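Local coordinates for flavoenzyme PA4991 (Pseudomonas aeruginosa PAO1, PDB 5EZ7), which probably functions as a FAD-dependent oxidoreductase, binding one FAD per subunit, although its physiological substrate remains unknown, at residues A208-L213 against L339-P344; E220-Q225 against N330-E335. All blocks are in the same frame, centred on the assembly; numbering follows the deposited sequence.

Contact 1: residues A208-L213 against L339-P344; sequences AGNEAL and LLVGWP. With FAD (flavin-adenine dinucleotide), chain B.
Segment 208-213 meets strand 339-343 through a single side chain, Asn-210, which reaches Gly-342 and the indole of Trp-343. The segment follows strand 201-204 in a Rossmann-type FAD-binding domain of the DAO family and leads into helix 210-216. Just ahead of Asn-210, Gly-209 presents bare backbone to the cofactor, its CA lying 3.5 Å from N7A of the adenine.

Asn-210 then turns toward the strand. Its CG stands beside the backbone N (chi1 -80°), and this swings the amide over the six-stranded sheet. ND2 donates a weak, bent hydrogen bond to Gly-342 O (2.9 Å, N-H...O angle 119°) and a second weak one to Leu-204 O; OD1 accepts from Ala-206 N and, with the two weak ND2 bonds, helps to fix the rotation of the amide. The same ND2 lies 3.3 Å above one face of the Trp-343 ring, offset toward its rim, with the amide and ring planes 63° apart. Lower on the side chain, CB packs 3.6 Å from Trp-343 CZ2, and Val-341 CG2 adds an apolar neighbour 3.9 Å from ND2. Trp-343 NE1 is spent on Gly-207 O, which ties the indole to the turn before the helix.

Beyond, Leu-213 brings CG to 3.8 Å from N6A of FAD. Across the contact, Pro-344 CD approaches O2P of the pyrophosphate at 3.1 Å. The helix start thus lies over strand 339-343, which runs between strands 201-204 and 332-336, with Met-224 of strand 224-236 touching both Glu-211 and Trp-343.

Contact 2: residues E220-Q225 against N330-E335; sequences EQPAMQ and NAFLAE
Pro-222 faces Phe-332 and Ala-334 across two backbones that run in roughly opposite directions, with the nearest CA atoms, those of Pro-222 and Ala-334, 7.0 Å apart. No hydrogen bond joins the two segments, so they meet by side-chain packing and not as paired strands. Segment 330-335 supplies the first arm of a beta-hairpin, strands 332-336 and 339-343, which forms one margin of the six-stranded sheet of the Rossmann-type FAD-binding domain. Residues 220-223 are loop between helix 210-216 and the long strand 224-236 of the separate eight-stranded sheet, which begins within the segment at Met-224.

A cis peptide bond precedes Pro-222, bending the loop where the proline ring meets the hairpin. Phe-332 and Ala-334, two residues apart on their strand, both direct CB toward the loop from the same side of the sheet. With CG of Phe-332 anti to the backbone N (chi1 174°), ring atoms CE1 and CZ come nearest the proline, and Pro-222 CB meets the ring obliquely, 3.9 Å from CE1 and 4.0 Å from CZ.

Leu-214 of helix 210-216 and Val-341 of the second hairpin arm also touch Pro-222, and Asn-324 lies against both Pro-222 and Phe-332 while its ND2 donates to Ala-223 O. At the flank, Glu-335 forms a salt bridge with Arg-360 of helix 350-364. The proline ring itself bridges the two hairpin residues: Pro-222 CG lies 4.0 Å from Ala-334 CB and equally 4.0 Å from Phe-332 CE1.

Overall arrangement
The two contacts, centred about 7 Å apart, share the hairpin of strands 332-336 and 339-343: contact 1 uses the inner strand, contact 2 the outermost strand of the same sheet. In sequence, contact 2 is nested within the loop that contact 1 closes. All four touching residues of contact 1 are buried, as are Pro-222 and Phe-332 in contact 2, whereas Ala-334 is partly exposed. Contact 1 also holds Gly-209, Leu-213 and Pro-344 of the FAD pocket. An amide shared among backbone carbonyls and an indole face marks this side, while purely apolar packing, with the Phe-332 side chain about 10 Å from FAD, joins the hairpin to the loop entering the second sheet.

Contact 1: residues A208-L213 against L339-P344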
loop_
_atom_site.group_PDB
_atom_site.type_symbol
_atom_site.label_atom_id
_atom_site.label_comp_id
_atom_site.label_asym_id
_atom_site.label_seq_id
_atom_site.Cartn_x
_atom_site.Cartn_y
_atom_site.Cartn_z
ATOM N N ALA A 208 4.365 3.174 9.681
ATOM C CA ALA A 208 4.451 4.087 10.814
ATOM C C ALA A 208 5.010 3.434 12.056
ATOM O O ALA A 208 5.572 4.105 12.924
ATOM C CB ALA A 208 3.042 4.654 11.136
ATOM N N GLY A 209 4.806 2.141 12.191
ATOM C CA GLY A 209 5.442 1.424 13.283
ATOM C C GLY A 209 6.957 1.348 13.242
ATOM O O GLY A 209 7.556 0.997 14.259
ATOM N N ASN A 210 7.593 1.635 12.089
ATOM C CA ASN A 210 9.085 1.609 12.020
ATOM C C ASN A 210 9.769 2.517 13.028
ATOM O O ASN A 210 10.826 2.147 13.554
ATOM C CB ASN A 210 9.630 1.913 10.617
ATOM C CG ASN A 210 9.592 0.722 9.683
ATOM O OD1 ASN A 210 9.373 -0.414 10.098
ATOM N ND2 ASN A 210 9.781 0.987 8.379
ATOM N N GLU A 211 9.176 3.680 13.323
ATOM C CA GLU A 211 9.804 4.620 14.256
ATOM C C GLU A 211 10.082 3.995 15.673
ATOM O O GLU A 211 11.219 3.959 16.135
ATOM C CB GLU A 211 8.962 5.885 14.356
ATOM C CG GLU A 211 9.599 7.035 15.141
ATOM C CD GLU A 211 8.745 8.293 15.087
ATOM O OE1 GLU A 211 9.229 9.329 14.614
ATOM O OE2 GLU A 211 7.562 8.230 15.491
ATOM N N ALA A 212 9.025 3.499 16.321
ATOM C CA ALA A 212 9.105 2.831 17.657
ATOM C C ALA A 212 9.911 1.520 17.659
ATOM O O ALA A 212 10.567 1.195 18.643
ATOM C CB ALA A 212 7.691 2.576 18.195
ATOM N N LEU A 213 9.846 0.752 16.582
ATOM C CA LEU A 213 10.752 -0.399 16.438
ATOM C C LEU A 213 12.236 0.007 16.388
ATOM O O LEU A 213 13.088 -0.666 16.996
ATOM C CB LEU A 213 10.422 -1.208 15.211
ATOM C CG LEU A 213 9.143 -2.034 15.329
ATOM C CD1 LEU A 213 8.668 -2.453 13.946
ATOM C CD2 LEU A 213 9.385 -3.238 16.210
ATOM N N LEU A 339 20.297 -5.309 10.182
ATOM C CA LEU A 339 18.982 -4.714 10.206
ATOM C C LEU A 339 18.792 -3.948 8.928
ATOM O O LEU A 339 19.681 -3.193 8.500
ATOM C CB LEU A 339 18.827 -3.783 11.381
ATOM C CG LEU A 339 17.446 -3.137 11.466
ATOM C CD1 LEU A 339 16.414 -4.120 12.004
ATOM C CD2 LEU A 339 17.534 -1.891 12.349
ATOM N N LEU A 340 17.646 -4.182 8.304
ATOM C CA LEU A 340 17.257 -3.490 7.085
ATOM C C LEU A 340 15.932 -2.883 7.410
ATOM O O LEU A 340 15.153 -3.485 8.085
ATOM C CB LEU A 340 17.134 -4.459 5.914
ATOM C CG LEU A 340 18.472 -4.997 5.381
ATOM C CD1 LEU A 340 18.292 -6.295 4.639
ATOM C CD2 LEU A 340 19.165 -4.021 4.448
ATOM N N VAL A 341 15.683 -1.676 6.943
ATOM C CA VAL A 341 14.505 -0.950 7.340
ATOM C C VAL A 341 14.096 0.053 6.263
ATOM O O VAL A 341 14.950 0.780 5.694
ATOM C CB VAL A 341 14.767 -0.190 8.671
ATOM C CG1 VAL A 341 16.059 0.665 8.607
ATOM C CG2 VAL A 341 13.566 0.668 9.061
ATOM N N GLY A 342 12.799 0.144 6.013
ATOM C CA GLY A 342 12.365 1.141 5.080
ATOM C C GLY A 342 10.913 1.272 4.830
ATOM O O GLY A 342 10.083 0.715 5.550
ATOM N N TRP A 343 10.646 2.060 3.786
ATOM C CA TRP A 343 9.317 2.454 3.375
ATOM C C TRP A 343 9.229 2.481 1.849
ATOM O O TRP A 343 10.143 2.936 1.201
ATOM C CB TRP A 343 9.043 3.836 3.915
ATOM C CG TRP A 343 9.039 3.945 5.421
ATOM C CD1 TRP A 343 7.982 3.708 6.263
ATOM C CD2 TRP A 343 10.106 4.401 6.245
ATOM N NE1 TRP A 343 8.339 3.984 7.575
ATOM C CE2 TRP A 343 9.640 4.401 7.586
ATOM C CE3 TRP A 343 11.404 4.834 5.987
ATOM C CZ2 TRP A 343 10.442 4.780 8.649
ATOM C CZ3 TRP A 343 12.186 5.222 7.034
ATOM C CH2 TRP A 343 11.711 5.182 8.355
ATOM N N PRO A 344 8.124 2.003 1.271
ATOM C CA PRO A 344 7.967 2.019 -0.182
ATOM C C PRO A 344 7.679 3.395 -0.740
ATOM O O PRO A 344 8.042 3.653 -1.862
ATOM C CB PRO A 344 6.791 1.064 -0.416
ATOM C CG PRO A 344 6.005 1.117 0.818
ATOM C CD PRO A 344 6.986 1.356 1.935
HETATM P PA FAD B . 1.579 -0.274 5.947
HETATM O O1A FAD B . 0.535 -0.660 4.951
HETATM O O2A FAD B . 1.333 0.844 6.921
HETATM O O5B FAD B . 1.960 -1.598 6.734
HETATM C C5B FAD B . 2.742 -1.584 7.912
HETATM C C4B FAD B . 2.322 -2.806 8.701
HETATM O O4B FAD B . 3.208 -2.974 9.820
HETATM C C3B FAD B . 0.891 -2.671 9.228
HETATM O O3B FAD B . 0.084 -3.772 8.805
HETATM C C2B FAD B . 1.077 -2.633 10.734
HETATM O O2B FAD B . 0.019 -3.227 11.483
HETATM C C1B FAD B . 2.413 -3.355 10.924
HETATM N N9A FAD B . 3.115 -2.966 12.154
HETATM C C8A FAD B . 3.263 -1.717 12.630
HETATM N N7A FAD B . 3.955 -1.745 13.782
HETATM C C5A FAD B . 4.266 -3.019 14.046
HETATM C C6A FAD B . 4.983 -3.719 15.121
HETATM N N6A FAD B . 5.510 -3.001 16.124
HETATM N N1A FAD B . 5.104 -5.055 15.049
HETATM C C2A FAD B . 4.571 -5.751 14.028
HETATM N N3A FAD B . 3.895 -5.177 13.011
HETATM C C4A FAD B . 3.714 -3.833 12.975
HETATM N N1 FAD B . 0.192 4.458 -3.143
HETATM C C2 FAD B . -0.012 4.179 -4.448
HETATM O O2 FAD B . 0.927 3.685 -5.116
HETATM N N3 FAD B . -1.188 4.411 -5.056
HETATM C C4 FAD B . -2.229 4.936 -4.417
HETATM O O4 FAD B . -3.314 5.131 -5.000
HETATM C C4X FAD B . -2.085 5.266 -2.995
HETATM N N5 FAD B . -3.104 5.802 -2.296
HETATM C C5X FAD B . -2.963 6.089 -0.989
HETATM C C6 FAD B . -4.044 6.626 -0.301
HETATM C C7 FAD B . -3.945 6.930 1.041
HETATM C C7M FAD B . -5.130 7.492 1.766
HETATM C C8 FAD B . -2.675 6.657 1.760
HETATM C C8M FAD B . -2.506 6.956 3.235
HETATM C C9 FAD B . -1.597 6.132 1.069
HETATM C C9A FAD B . -1.679 5.832 -0.288
HETATM N N10 FAD B . -0.592 5.282 -1.024
HETATM C C10 FAD B . -0.774 4.977 -2.378
HETATM C "C1'" FAD B . 0.684 4.979 -0.398
HETATM C "C2'" FAD B . 0.615 3.564 0.148
HETATM O "O2'" FAD B . -0.627 3.318 0.822
HETATM C "C3'" FAD B . 1.791 3.280 1.072
HETATM O "O3'" FAD B . 2.994 3.781 0.454
HETATM C "C4'" FAD B . 1.937 1.782 1.325
HETATM O "O4'" FAD B . 0.667 1.143 1.466
HETATM C "C5'" FAD B . 2.740 1.508 2.582
HETATM O "O5'" FAD B . 2.980 0.098 2.685
HETATM P P FAD B . 3.713 -0.467 3.988
HETATM O O1P FAD B . 3.569 -1.966 3.999
HETATM O O2P FAD B . 5.061 0.157 4.009
HETATM O O3P FAD B . 2.905 0.230 5.185
#

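Contact 2: residues E220-Q225 against N330-E335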
loop_
_atom_site.group_PDB
_atom_site.type_symbol
_atom_site.label_atom_id
_atom_site.label_comp_id
_atom_site.label_asym_id
_atom_site.label_seq_id
_atom_site.Cartn_x
_atom_site.Cartn_y
_atom_site.Cartn_z
ATOM N N GLU A 220 17.888 5.797 16.123
ATOM C CA GLU A 220 17.122 6.980 15.765
ATOM C C GLU A 220 17.165 7.327 14.255
ATOM O O GLU A 220 16.376 8.153 13.765
ATOM C CB GLU A 220 17.649 8.133 16.602
ATOM C CG GLU A 220 17.527 7.858 18.102
ATOM C CD GLU A 220 17.640 9.112 18.955
ATOM O OE1 GLU A 220 16.977 10.127 18.621
ATOM O OE2 GLU A 220 18.382 9.090 19.965
ATOM N N GLN A 221 18.111 6.725 13.537
ATOM C CA GLN A 221 18.144 6.719 12.081
ATOM C C GLN A 221 17.705 5.382 11.543
ATOM O O GLN A 221 17.875 4.356 12.218
ATOM C CB GLN A 221 19.561 7.034 11.585
ATOM C CG GLN A 221 19.988 8.446 11.912
ATOM C CD GLN A 221 18.862 9.427 11.622
ATOM O OE1 GLN A 221 18.480 10.212 12.478
ATOM N NE2 GLN A 221 18.314 9.375 10.411
ATOM N N PRO A 222 17.090 5.361 10.364
ATOM C CA PRO A 222 16.584 6.555 9.629
ATOM C C PRO A 222 15.329 7.197 10.243
ATOM O O PRO A 222 14.437 6.483 10.701
ATOM C CB PRO A 222 16.231 5.982 8.273
ATOM C CG PRO A 222 15.857 4.538 8.554
ATOM C CD PRO A 222 16.653 4.092 9.755
ATOM N N ALA A 223 15.238 8.532 10.191
ATOM C CA ALA A 223 14.127 9.278 10.785
ATOM C C ALA A 223 12.925 9.183 9.863
ATOM O O ALA A 223 13.085 9.002 8.664
ATOM C CB ALA A 223 14.504 10.724 11.047
ATOM N N MET A 224 11.735 9.324 10.436
ATOM C CA MET A 224 10.489 9.128 9.738
ATOM C C MET A 224 9.699 10.400 9.817
ATOM O O MET A 224 9.820 11.119 10.821
ATOM C CB MET A 224 9.694 8.028 10.441
ATOM C CG MET A 224 8.513 7.515 9.625
ATOM S SD MET A 224 7.697 6.160 10.487
ATOM C CE MET A 224 6.773 7.115 11.705
ATOM N N GLN A 225 8.884 10.671 8.790
ATOM C CA GLN A 225 7.882 11.747 8.862
ATOM C C GLN A 225 6.493 11.152 8.644
ATOM O O GLN A 225 6.350 10.069 8.104
ATOM C CB GLN A 225 8.143 12.899 7.863
ATOM C CG GLN A 225 8.086 12.484 6.378
ATOM C CD GLN A 225 8.227 13.647 5.395
ATOM O OE1 GLN A 225 8.407 14.751 5.801
ATOM N NE2 GLN A 225 8.109 13.385 4.103
ATOM N N ASN A 330 11.237 6.532 -5.686
ATOM C CA ASN A 330 11.875 5.230 -5.346
ATOM C C ASN A 330 11.478 4.809 -3.956
ATOM O O ASN A 330 11.112 5.648 -3.114
ATOM C CB ASN A 330 13.398 5.299 -5.377
ATOM C CG ASN A 330 13.941 5.635 -6.744
ATOM O OD1 ASN A 330 14.336 4.745 -7.494
ATOM N ND2 ASN A 330 13.959 6.925 -7.079
ATOM N N ALA A 331 11.534 3.507 -3.714
ATOM C CA ALA A 331 11.416 3.000 -2.374
ATOM C C ALA A 331 12.643 3.489 -1.631
ATOM O O ALA A 331 13.630 3.853 -2.254
ATOM C CB ALA A 331 11.384 1.477 -2.391
ATOM N N PHE A 332 12.554 3.544 -0.310
ATOM C CA PHE A 332 13.699 3.885 0.549
ATOM C C PHE A 332 14.115 2.660 1.419
ATOM O O PHE A 332 13.264 1.986 2.050
ATOM C CB PHE A 332 13.341 5.092 1.431
ATOM C CG PHE A 332 14.391 5.429 2.451
ATOM C CD1 PHE A 332 14.432 4.776 3.680
ATOM C CD2 PHE A 332 15.393 6.354 2.160
ATOM C CE1 PHE A 332 15.431 5.080 4.584
ATOM C CE2 PHE A 332 16.410 6.625 3.067
ATOM C CZ PHE A 332 16.416 6.005 4.281
ATOM N N LEU A 333 15.412 2.398 1.467
ATOM C CA LEU A 333 15.967 1.379 2.335
ATOM C C LEU A 333 17.239 1.850 2.987
ATOM O O LEU A 333 18.044 2.492 2.349
ATOM C CB LEU A 333 16.267 0.126 1.535
ATOM C CG LEU A 333 16.712 -1.132 2.299
ATOM C CD1 LEU A 333 15.721 -1.595 3.324
ATOM C CD2 LEU A 333 16.917 -2.239 1.294
ATOM N N ALA A 334 17.402 1.505 4.258
ATOM C CA ALA A 334 18.623 1.712 4.997
ATOM C C ALA A 334 19.004 0.454 5.789
ATOM O O ALA A 334 18.166 -0.431 6.020
ATOM C CB ALA A 334 18.418 2.850 5.948
ATOM N N GLU A 335 20.245 0.406 6.254
ATOM C CA GLU A 335 20.713 -0.677 7.096
ATOM C C GLU A 335 21.671 -0.269 8.173
ATOM O O GLU A 335 22.368 0.651 8.014
ATOM C CB GLU A 335 21.412 -1.739 6.261
ATOM C CG GLU A 335 22.252 -1.182 5.148
ATOM C CD GLU A 335 22.972 -2.271 4.379
ATOM O OE1 GLU A 335 23.384 -3.320 4.954
ATOM O OE2 GLU A 335 23.149 -2.060 3.172
#